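Side-chain contacts in RimK domain protein ATP-grasp (Sphaerobacter thermophilus, PDB 5I47), which probably binds ATP and a metal ion and is a putative ATP-grasp ligase of the RimK/LysX type, perhaps joining an amino acid to a carboxylate: residues L14-E17 / E18-L21; N81-A84 / T85-L89; L95-H98 / L99-D103. One frame throughout, in Å; residues are numbered along the deposited sequence.

Contact 1: residues L14-E17 / E18-L21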
loop_
_atom_site.group_PDB
_atom_site.type_symbol
_atom_site.label_atom_id
_atom_site.label_comp_id
_atom_site.label_asym_id
_atom_site.label_seq_id
_atom_site.Cartn_x
_atom_site.Cartn_y
_atom_site.Cartn_z
ATOM N N LEU B 14 -15.132 21.873 6.990
ATOM C CA LEU B 14 -14.253 22.944 7.446
ATOM C C LEU B 14 -14.278 23.025 8.967
ATOM O O LEU B 14 -15.342 23.204 9.569
ATOM C CB LEU B 14 -14.675 24.276 6.832
ATOM C CG LEU B 14 -14.676 24.359 5.304
ATOM C CD1 LEU B 14 -15.115 25.735 4.841
ATOM C CD2 LEU B 14 -13.302 24.021 4.743
ATOM N N ARG B 15 -13.107 22.894 9.587
ATOM C CA ARG B 15 -12.927 23.122 11.008
ATOM C C ARG B 15 -12.078 24.380 11.201
ATOM O O ARG B 15 -11.886 25.164 10.258
ATOM C CB ARG B 15 -12.307 21.884 11.656
ATOM C CG ARG B 15 -13.183 20.646 11.634
ATOM C CD ARG B 15 -12.374 19.423 12.032
ATOM N NE ARG B 15 -11.107 19.359 11.301
ATOM C CZ ARG B 15 -9.908 19.553 11.848
ATOM N NH1 ARG B 15 -9.798 19.814 13.143
ATOM N NH2 ARG B 15 -8.817 19.480 11.097
ATOM N N VAL B 16 -11.557 24.562 12.417
ATOM C CA VAL B 16 -10.815 25.778 12.748
ATOM C C VAL B 16 -9.580 25.912 11.864
ATOM O O VAL B 16 -9.299 26.985 11.320
ATOM C CB VAL B 16 -10.448 25.791 14.242
ATOM C CG1 VAL B 16 -9.363 26.818 14.517
ATOM C CG2 VAL B 16 -11.677 26.094 15.085
ATOM N N GLU B 17 -8.819 24.824 11.711
ATOM C CA GLU B 17 -7.621 24.881 10.877
ATOM C C GLU B 17 -7.969 25.213 9.431
ATOM O O GLU B 17 -7.234 25.947 8.760
ATOM C CB GLU B 17 -6.859 23.559 10.956
ATOM C CG GLU B 17 -6.167 23.305 12.291
ATOM C CD GLU B 17 -7.067 22.605 13.294
ATOM O OE1 GLU B 17 -8.274 22.445 13.003
ATOM O OE2 GLU B 17 -6.563 22.209 14.369
ATOM N N GLU B 18 -9.099 24.697 8.939
ATOM C CA GLU B 18 -9.467 24.920 7.544
ATOM C C GLU B 18 -9.823 26.380 7.279
ATOM O O GLU B 18 -9.487 26.922 6.221
ATOM C CB GLU B 18 -10.623 24.000 7.150
ATOM C CG GLU B 18 -10.190 22.599 6.734
ATOM C CD GLU B 18 -9.619 21.793 7.885
ATOM O OE1 GLU B 18 -10.327 21.620 8.900
ATOM O OE2 GLU B 18 -8.456 21.343 7.782
ATOM N N ARG B 19 -10.494 27.040 8.223
ATOM C CA ARG B 19 -10.849 28.437 7.995
ATOM C C ARG B 19 -9.649 29.367 8.142
ATOM O O ARG B 19 -9.561 30.370 7.425
ATOM C CB ARG B 19 -11.980 28.863 8.936
ATOM C CG ARG B 19 -11.645 28.807 10.412
ATOM C CD ARG B 19 -12.911 28.805 11.249
ATOM N NE ARG B 19 -13.898 27.881 10.697
ATOM C CZ ARG B 19 -14.781 27.204 11.423
ATOM N NH1 ARG B 19 -14.797 27.335 12.744
ATOM N NH2 ARG B 19 -15.642 26.386 10.829
ATOM N N LEU B 20 -8.722 29.054 9.055
ATOM C CA LEU B 20 -7.466 29.797 9.125
ATOM C C LEU B 20 -6.726 29.743 7.796
ATOM O O LEU B 20 -6.154 30.747 7.350
ATOM C CB LEU B 20 -6.580 29.241 10.239
ATOM C CG LEU B 20 -7.056 29.408 11.678
ATOM C CD1 LEU B 20 -6.075 28.754 12.643
ATOM C CD2 LEU B 20 -7.232 30.881 12.000
ATOM N N LEU B 21 -6.723 28.574 7.149
ATOM C CA LEU B 21 -6.082 28.451 5.847
ATOM C C LEU B 21 -6.830 29.233 4.775
ATOM O O LEU B 21 -6.203 29.783 3.863
ATOM C CB LEU B 21 -5.968 26.976 5.461
ATOM C CG LEU B 21 -4.879 26.205 6.211
ATOM C CD1 LEU B 21 -5.232 24.733 6.322
ATOM C CD2 LEU B 21 -3.535 26.383 5.523
HETATM O O HOH W 1 -9.992 18.163 8.964
#
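E18 folds back over the first turn of helix 16-27 and offers its carboxylate to R15 at the N-cap. Its OE1 accepts the backbone N-H of R15 through the anti lone pair (N to OE1 3.1 Å); the bend at chi2 (68°) turns the carboxylate back to it. The same oxygen lies 3.4 Å from NE of R15, but well out of the guanidinium plane, so this salt bridge rests on charge alone. L14 CD2 packs on CB of E18 at 3.6 Å, covering the aliphatic part of the bent chain. R15 NH1 reaches E17 OE1 at 3.0 Å, so the guanidinium is shared between two acids; a water accepts from its NH2. R19 curls back toward the N-terminus, its guanidinium carrying the carbonyl O of R15 over one face, while R19 N bonds that O at 3.1 Å. Further out, R58 pairs with E18 OE2 and helps to fix the carboxylate, while R258 makes a weak, long ion pair with E17. The N-H of the N-cap residue is thus taken by a side chain three positions on, within an R15-E17-E18 salt-bridge network that opens the helix of the beta-alpha-beta unit 6-35 in the preATP-grasp domain.

Contact 2: residues N81-A84 / T85-L89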
loop_
_atom_site.group_PDB
_atom_site.type_symbol
_atom_site.label_atom_id
_atom_site.label_comp_id
_atom_site.label_asym_id
_atom_site.label_seq_id
_atom_site.Cartn_x
_atom_site.Cartn_y
_atom_site.Cartn_z
ATOM N N ASN B 81 0.317 16.991 1.134
ATOM C CA ASN B 81 1.674 16.534 0.868
ATOM C C ASN B 81 1.807 15.819 -0.472
ATOM O O ASN B 81 0.861 15.187 -0.946
ATOM C CB ASN B 81 2.139 15.605 1.992
ATOM C CG ASN B 81 2.334 16.332 3.306
ATOM O OD1 ASN B 81 3.285 17.097 3.467
ATOM N ND2 ASN B 81 1.442 16.090 4.257
ATOM N N ARG B 82 2.990 15.936 -1.076
ATOM C CA ARG B 82 3.278 15.227 -2.315
ATOM C C ARG B 82 3.094 13.726 -2.115
ATOM O O ARG B 82 3.223 13.206 -1.002
ATOM C CB ARG B 82 4.699 15.533 -2.787
ATOM C CG ARG B 82 5.785 14.826 -1.999
ATOM C CD ARG B 82 7.169 15.290 -2.443
ATOM N NE ARG B 82 7.378 16.702 -2.132
ATOM C CZ ARG B 82 7.849 17.151 -0.973
ATOM N NH1 ARG B 82 8.001 18.457 -0.775
ATOM N NH2 ARG B 82 8.172 16.296 -0.008
ATOM N N ALA B 83 2.780 13.031 -3.216
ATOM C CA ALA B 83 2.384 11.627 -3.136
ATOM C C ALA B 83 3.403 10.796 -2.364
ATOM O O ALA B 83 3.041 10.018 -1.472
ATOM C CB ALA B 83 2.184 11.059 -4.542
ATOM N N ALA B 84 4.689 10.965 -2.683
ATOM C CA ALA B 84 5.725 10.146 -2.059
ATOM C C ALA B 84 5.781 10.366 -0.554
ATOM O O ALA B 84 5.966 9.410 0.211
ATOM C CB ALA B 84 7.081 10.446 -2.689
ATOM N N THR B 85 5.640 11.617 -0.110
ATOM C CA THR B 85 5.598 11.892 1.322
ATOM C C THR B 85 4.320 11.345 1.947
ATOM O O THR B 85 4.359 10.731 3.019
ATOM C CB THR B 85 5.726 13.395 1.565
ATOM O OG1 THR B 85 7.001 13.844 1.089
ATOM C CG2 THR B 85 5.608 13.712 3.041
ATOM N N ALA B 86 3.181 11.543 1.279
ATOM C CA ALA B 86 1.933 10.960 1.756
ATOM C C ALA B 86 2.038 9.448 1.884
ATOM O O ALA B 86 1.417 8.859 2.775
ATOM C CB ALA B 86 0.786 11.338 0.819
ATOM N N ARG B 87 2.820 8.802 1.017
ATOM C CA ARG B 87 3.024 7.361 1.152
ATOM C C ARG B 87 3.802 7.029 2.423
ATOM O O ARG B 87 3.504 6.037 3.094
ATOM C CB ARG B 87 3.736 6.804 -0.082
ATOM C CG ARG B 87 2.803 6.126 -1.073
ATOM C CD ARG B 87 3.531 5.601 -2.308
ATOM N NE ARG B 87 3.464 6.536 -3.429
ATOM C CZ ARG B 87 4.496 7.244 -3.877
ATOM N NH1 ARG B 87 5.686 7.113 -3.306
ATOM N NH2 ARG B 87 4.341 8.075 -4.900
ATOM N N LEU B 88 4.799 7.849 2.773
ATOM C CA LEU B 88 5.558 7.597 3.995
ATOM C C LEU B 88 4.708 7.816 5.241
ATOM O O LEU B 88 4.921 7.152 6.261
ATOM C CB LEU B 88 6.806 8.481 4.041
ATOM C CG LEU B 88 7.949 8.159 3.075
ATOM C CD1 LEU B 88 9.171 8.973 3.427
ATOM C CD2 LEU B 88 8.278 6.679 3.086
ATOM N N LEU B 89 3.752 8.744 5.188
ATOM C CA LEU B 89 2.852 8.925 6.321
ATOM C C LEU B 89 1.840 7.789 6.413
ATOM O O LEU B 89 1.404 7.436 7.512
ATOM C CB LEU B 89 2.129 10.268 6.213
ATOM C CG LEU B 89 2.964 11.517 5.940
ATOM C CD1 LEU B 89 2.070 12.738 5.800
ATOM C CD2 LEU B 89 3.977 11.728 7.041
#
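R82 and T85 meet across the first turn of helix 83-90, where the arginine side chain doubles back beside the threonine hydroxyl. From CB, the chain of R82 sets out with CG between the backbone N and the carbonyl carbon (chi1 75°), which carries CG to 3.5 Å from OG1 of T85. CD stays alongside the same oxygen at 3.8 Å. A second bend at chi3 (65°) swings the guanidinium round, and NH2 arrives 2.9 Å from T85 OG1. The hydroxyl oxygen lies at the edge of the guanidinium, near its plane, but the N-H points off line (129°) and the bond is weak. NH2 has its stronger partner in the carbonyl O of T232, which does most to hold the group in place. The methyl CG2 of T85 turns to N81 and touches its CB at 4.1 Å. N81 ND2 rests against CD1 of L89 at 3.7 Å, the two side chains crossing at about a right angle, while OD1 takes the N-H of T234. Farther along the turn, R87 folds back so that one face of its guanidinium covers the backbone of A83 and A84, with NH1 3.3 Å from A84 CA. The small methyls of A83 and A86 pack on helix 63-74. Hydrogen bonds from R82 NH2 to T232 and from T234 to N81 OD1 thus tie the start of this helix to the 232-234 region, while within the turn the side chains are held by one weak arginine-hydroxyl bond and by van der Waals contacts.

Contact 3: residues L95-H98 / L99-D103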
loop_
_atom_site.group_PDB
_atom_site.type_symbol
_atom_site.label_atom_id
_atom_site.label_comp_id
_atom_site.label_asym_id
_atom_site.label_seq_id
_atom_site.Cartn_x
_atom_site.Cartn_y
_atom_site.Cartn_z
ATOM N N LEU B 95 8.063 4.126 5.901
ATOM C CA LEU B 95 8.634 5.139 6.784
ATOM C C LEU B 95 9.728 4.547 7.659
ATOM O O LEU B 95 10.784 5.162 7.851
ATOM C CB LEU B 95 7.540 5.754 7.651
ATOM C CG LEU B 95 7.994 6.782 8.691
ATOM C CD1 LEU B 95 8.629 7.993 8.021
ATOM C CD2 LEU B 95 6.822 7.204 9.567
ATOM N N LEU B 96 9.498 3.341 8.185
ATOM C CA LEU B 96 10.488 2.693 9.037
ATOM C C LEU B 96 11.791 2.448 8.284
ATOM O O LEU B 96 12.879 2.744 8.790
ATOM C CB LEU B 96 9.924 1.382 9.584
ATOM C CG LEU B 96 10.895 0.514 10.385
ATOM C CD1 LEU B 96 11.436 1.289 11.586
ATOM C CD2 LEU B 96 10.213 -0.782 10.824
ATOM N N ARG B 97 11.707 1.901 7.070
ATOM C CA ARG B 97 12.932 1.656 6.317
ATOM C C ARG B 97 13.613 2.962 5.922
ATOM O O ARG B 97 14.846 3.025 5.874
ATOM C CB ARG B 97 12.634 0.799 5.084
ATOM C CG ARG B 97 13.869 0.396 4.261
ATOM C CD ARG B 97 14.936 -0.336 5.091
ATOM N NE ARG B 97 16.034 -0.824 4.255
ATOM C CZ ARG B 97 17.200 -1.264 4.724
ATOM N NH1 ARG B 97 18.142 -1.687 3.888
ATOM N NH2 ARG B 97 17.431 -1.270 6.029
ATOM N N HIS B 98 12.832 4.017 5.666
ATOM C CA HIS B 98 13.419 5.300 5.293
ATOM C C HIS B 98 14.174 5.930 6.455
ATOM O O HIS B 98 15.275 6.463 6.269
ATOM C CB HIS B 98 12.323 6.241 4.793
ATOM C CG HIS B 98 12.833 7.381 3.969
ATOM N ND1 HIS B 98 13.327 8.542 4.527
ATOM C CD2 HIS B 98 12.929 7.537 2.627
ATOM C CE1 HIS B 98 13.703 9.364 3.564
ATOM N NE2 HIS B 98 13.472 8.778 2.401
ATOM N N LEU B 99 13.598 5.884 7.661
ATOM C CA LEU B 99 14.273 6.448 8.828
ATOM C C LEU B 99 15.527 5.656 9.180
ATOM O O LEU B 99 16.546 6.237 9.571
ATOM C CB LEU B 99 13.309 6.492 10.016
ATOM C CG LEU B 99 12.095 7.407 9.837
ATOM C CD1 LEU B 99 11.104 7.205 10.963
ATOM C CD2 LEU B 99 12.513 8.876 9.747
ATOM N N ILE B 100 15.475 4.330 9.042
ATOM C CA ILE B 100 16.652 3.505 9.303
ATOM C C ILE B 100 17.780 3.867 8.345
ATOM O O ILE B 100 18.926 4.079 8.760
ATOM C CB ILE B 100 16.290 2.011 9.211
ATOM C CG1 ILE B 100 15.373 1.612 10.374
ATOM C CG2 ILE B 100 17.548 1.153 9.176
ATOM C CD1 ILE B 100 15.017 0.147 10.393
ATOM N N LEU B 101 17.478 3.938 7.045
ATOM C CA LEU B 101 18.498 4.307 6.067
ATOM C C LEU B 101 19.021 5.722 6.285
ATOM O O LEU B 101 20.149 6.019 5.887
ATOM C CB LEU B 101 17.948 4.165 4.646
ATOM C CG LEU B 101 17.800 2.733 4.138
ATOM C CD1 LEU B 101 16.994 2.704 2.863
ATOM C CD2 LEU B 101 19.164 2.102 3.917
ATOM N N ALA B 102 18.230 6.596 6.906
ATOM C CA ALA B 102 18.648 7.954 7.229
ATOM C C ALA B 102 19.371 8.055 8.564
ATOM O O ALA B 102 19.714 9.165 8.979
ATOM C CB ALA B 102 17.437 8.893 7.237
ATOM N N ASP B 103 19.597 6.928 9.242
ATOM C CA ASP B 103 20.273 6.893 10.543
ATOM C C ASP B 103 19.534 7.732 11.584
ATOM O O ASP B 103 20.146 8.395 12.424
ATOM C CB ASP B 103 21.730 7.340 10.424
ATOM C CG ASP B 103 22.573 6.886 11.595
ATOM O OD1 ASP B 103 22.318 5.784 12.123
ATOM O OD2 ASP B 103 23.491 7.636 11.987
#
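L99 lies against L95 one turn earlier in helix 92-101, its CD1 3.9 Å from CG of L95. Both leucines face inward, L95 onto L230 and V251 and L99 onto V248 and I104. I100 follows, about 100° further round the helix: its CD1 meets CD1 of L96 at 3.9 Å. P44 of the second subunit packs on L96, R97 and I100, so this flank belongs to the dimer contact. L101 comes next and lies under the R97 side chain. In the conformer given here R97 leaves with CG anti to the backbone N (chi1 -176°) and bends at chi2, which brings its guanidinium over the leucine; CD2 of L101 then sits 3.9 Å above the centre of one face, and CG2 of I100 comes within 4.0 Å of R97 NH2. A second conformer exists, so these arginine contacts are tentative. A102 sets its CB 3.4 Å from the carbonyl O of H98 and donates its N-H to the same O (N to O 3.0 Å). D103 turns to positive phi (59°) and donates its N-H back to I100 O (N to O 3.0 Å). The helix therefore closes in a Schellman motif, after two i to i+4 aliphatic pairs, L95-L99 and L96-I100.

In the fold
All three contacts are local turns of helices, each partly buried, but they differ in place and chemistry. Contact 1 is charged and its centre lies about 19 Å from the chain centre, on the opposite side of it from contact 3, whose side-chain contacts are mainly aliphatic; their centres are about 33 Å apart. Contact 2, nearer the middle at about 9 Å, has one weak arginine-hydroxyl bond inside the turn, its polar ends N81 and R82 bonding outward, with alanine methyls against helix 63-74. Contacts 1 and 2 both open a helix, whereas contact 3 closes one. Contacts 2 and 3 touch, L88 packing on L95 and H98 between consecutive helices. Contact 3 alone meets the second subunit.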